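Local structure of putative solute-binding component of ABC transporter (Clostridium phytofermentans, 4YS6) at residues A65-D70 / A307-G312. The protein probably serves as the sugar-binding receptor of an ABC transporter and here holds beta-D-glucopyranose. Sequence-based numbering, arbitrary orientation.
Sequences AGYEVD and AIMKGG. With NA (sodium ion), chain E.
Tyr67 and Lys310 meet where the turn between helix 50-64 and strand 68-73 faces the C-terminal end of helix 294-309. The backbones stay well apart, with Tyr67 CA 9.9 Å from Met309 CA, and side chains bridge the gap. Gly66 has positive phi (100°) and ends helix 50-64 in a Schellman motif. Gly311, also with positive phi, turns the chain out of helix 294-309. Across this turn, a sodium ion joins Ala307 O (2.4 Å) to Gly312 O (2.3 Å), with a water as a further ligand. The contact is packing within one lobe of a periplasmic binding protein fold, where a turn leading into an edge strand of the sheet meets a helix end.

The Lys310 chain is extended beyond CG and runs against the Tyr67 side chain from the opposite direction. Lys310 CE lies 3.2 Å from Tyr67 OH, oblique to the ring. Lys310 NZ continues to Ala65 O and donates a 2.9 Å hydrogen bond in the carbonyl plane. Met309, a selenomethionine, sets CB at the ring edge, 4.0 Å from Tyr67 CE1. Bends at chi2 and chi3 (both -80°) fold its chain back, so that its methyl CE also comes near Tyr67 CE1.

Asp306 binds both polar ends, through a hydrogen bond to Tyr67 OH and a salt bridge to Lys310 NZ. The ammonium thus links this carboxylate to the backbone carbonyl of Ala65, just before Gly66, and probably offsets the negative charge beside the buried phenol.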
ATOM      1  N   ALA A  65      -9.607  21.849  10.878  1.00 21.77           N
ATOM      2  CA  ALA A  65      -9.545  21.638  12.321  1.00 23.58           C
ATOM      3  C   ALA A  65      -8.767  22.745  13.033  1.00 25.38           C
ATOM      4  O   ALA A  65      -8.641  22.730  14.260  1.00 23.71           O
ATOM      5  CB  ALA A  65      -8.919  20.281  12.616  1.00 20.89           C
ATOM      6  N   GLY A  66      -8.242  23.705  12.277  1.00 23.46           N
ATOM      7  CA  GLY A  66      -7.595  24.860  12.868  1.00 23.21           C
ATOM      8  C   GLY A  66      -6.083  24.846  12.925  1.00 21.93           C
ATOM      9  O   GLY A  66      -5.490  25.719  13.549  1.00 26.35           O
ATOM     10  N   TYR A  67      -5.455  23.875  12.275  1.00 19.90           N
ATOM     11  CA  TYR A  67      -4.008  23.806  12.262  1.00 19.51           C
ATOM     12  C   TYR A  67      -3.406  24.492  11.050  1.00 21.75           C
ATOM     13  O   TYR A  67      -4.079  24.695  10.035  1.00 25.97           O
ATOM     14  CB  TYR A  67      -3.551  22.346  12.313  1.00 18.53           C
ATOM     15  CG  TYR A  67      -4.062  21.644  13.534  1.00 18.55           C
ATOM     16  CD1 TYR A  67      -3.398  21.759  14.747  1.00 19.57           C
ATOM     17  CD2 TYR A  67      -5.224  20.889  13.489  1.00 18.41           C
ATOM     18  CE1 TYR A  67      -3.872  21.123  15.869  1.00 21.91           C
ATOM     19  CE2 TYR A  67      -5.706  20.261  14.611  1.00 21.54           C
ATOM     20  CZ  TYR A  67      -5.022  20.379  15.797  1.00 25.99           C
ATOM     21  OH  TYR A  67      -5.491  19.756  16.924  1.00 22.99           O
ATOM     22  N   GLU A  68      -2.148  24.891  11.198  1.00 19.72           N
ATOM     23  CA  GLU A  68      -1.309  25.289  10.077  1.00 23.31           C
ATOM     24  C   GLU A  68      -0.561  24.035   9.643  1.00 23.49           C
ATOM     25  O   GLU A  68      -0.321  23.128  10.459  1.00 20.51           O
ATOM     26  CB  GLU A  68      -0.340  26.411  10.446  1.00 27.86           C
ATOM     27  CG  GLU A  68      -1.000  27.734  10.806  1.00 44.96           C
ATOM     28  CD  GLU A  68      -1.593  28.450   9.600  1.00 64.69           C
ATOM     29  OE1 GLU A  68      -1.527  27.897   8.477  1.00 72.23           O
ATOM     30  OE2 GLU A  68      -2.122  29.573   9.774  1.00 69.42           O
ATOM     31  N   VAL A  69      -0.238  23.958   8.360  1.00 22.62           N
ATOM     32  CA  VAL A  69       0.296  22.721   7.788  1.00 21.08           C
ATOM     33  C   VAL A  69       1.545  22.944   6.960  1.00 23.97           C
ATOM     34  O   VAL A  69       1.589  23.838   6.127  1.00 21.68           O
ATOM     35  CB  VAL A  69      -0.742  22.032   6.893  1.00 19.86           C
ATOM     36  CG1 VAL A  69      -0.191  20.745   6.325  1.00 19.28           C
ATOM     37  CG2 VAL A  69      -2.004  21.745   7.679  1.00 27.37           C
ATOM     38  N   ASP A  70       2.549  22.106   7.192  1.00 19.44           N
ATOM     39  CA  ASP A  70       3.756  22.062   6.369  1.00 21.28           C
ATOM     40  C   ASP A  70       3.791  20.702   5.685  1.00 21.08           C
ATOM     41  O   ASP A  70       4.233  19.713   6.276  1.00 20.71           O
ATOM     42  CB  ASP A  70       4.996  22.282   7.225  1.00 25.23           C
ATOM     43  CG  ASP A  70       6.292  22.310   6.406  1.00 31.26           C
ATOM     44  OD1 ASP A  70       6.242  22.234   5.162  1.00 32.29           O
ATOM     45  OD2 ASP A  70       7.366  22.431   7.024  1.00 40.29           O
ATOM     46  N   ALA A 307      -6.521  14.939  19.625  1.00 16.48           N
ATOM     47  CA  ALA A 307      -6.422  14.324  20.937  1.00 16.14           C
ATOM     48  C   ALA A 307      -5.110  14.731  21.592  1.00 16.31           C
ATOM     49  O   ALA A 307      -5.067  15.088  22.775  1.00 16.71           O
ATOM     50  CB  ALA A 307      -6.521  12.818  20.823  1.00 18.06           C
ATOM     51  N   ILE A 308      -4.048  14.721  20.792  1.00 16.07           N
ATOM     52  CA  ILE A 308      -2.713  15.039  21.289  1.00 16.25           C
ATOM     53  C   ILE A 308      -2.548  16.535  21.582  1.00 16.92           C
ATOM     54  O   ILE A 308      -2.004  16.926  22.623  1.00 17.88           O
ATOM     55  CB  ILE A 308      -1.645  14.593  20.272  1.00 15.85           C
ATOM     56  CG1 ILE A 308      -1.619  13.066  20.168  1.00 17.20           C
ATOM     57  CG2 ILE A 308      -0.286  15.131  20.638  1.00 20.39           C
ATOM     58  CD1 ILE A 308      -0.940  12.548  18.929  1.00 17.22           C
HETATM   59  N   MSE A 309      -3.015  17.369  20.661  1.00 17.09           N
HETATM   60  CA  MSE A 309      -2.734  18.795  20.701  1.00 17.74           C
HETATM   61  C   MSE A 309      -3.713  19.585  21.543  1.00 20.45           C
HETATM   62  O   MSE A 309      -3.319  20.536  22.231  1.00 21.97           O
HETATM   63  CB  MSE A 309      -2.712  19.350  19.273  1.00 19.23           C
HETATM   64  CG  MSE A 309      -1.638  18.733  18.415  1.00 27.22           C
HETATM   65 SE   MSE A 309       0.073  19.572  18.791  1.00 43.18          SE
HETATM   66  CE  MSE A 309      -0.196  21.182  17.703  1.00 38.86           C
ATOM     67  N   LYS A 310      -4.980  19.191  21.502  1.00 18.21           N
ATOM     68  CA  LYS A 310      -6.034  19.881  22.244  1.00 18.80           C
ATOM     69  C   LYS A 310      -6.532  19.116  23.473  1.00 21.60           C
ATOM     70  O   LYS A 310      -7.073  19.719  24.381  1.00 25.17           O
ATOM     71  CB  LYS A 310      -7.230  20.147  21.329  1.00 23.11           C
ATOM     72  CG  LYS A 310      -6.899  20.979  20.066  1.00 30.12           C
ATOM     73  CD  LYS A 310      -8.123  21.054  19.143  1.00 33.09           C
ATOM     74  CE  LYS A 310      -7.839  21.729  17.791  1.00 37.21           C
ATOM     75  NZ  LYS A 310      -8.795  21.246  16.712  1.00 35.87           N
ATOM     76  N   GLY A 311      -6.377  17.800  23.479  1.00 20.86           N
ATOM     77  CA  GLY A 311      -6.823  16.989  24.602  1.00 18.50           C
ATOM     78  C   GLY A 311      -7.818  15.924  24.199  1.00 21.41           C
ATOM     79  O   GLY A 311      -8.689  16.138  23.356  1.00 23.05           O
ATOM     80  N   GLY A 312      -7.665  14.761  24.816  1.00 17.32           N
ATOM     81  CA  GLY A 312      -8.520  13.623  24.570  1.00 17.08           C
ATOM     82  C   GLY A 312      -7.772  12.327  24.308  1.00 17.33           C
ATOM     83  O   GLY A 312      -6.544  12.275  24.296  1.00 18.43           O
TER
HETATM   84 NA    NA E 404      -4.579  13.498  24.471  1.00 18.93          NA
HETATM   85  O   HOH W   1      -3.515  11.744  23.397  1.00 24.12           O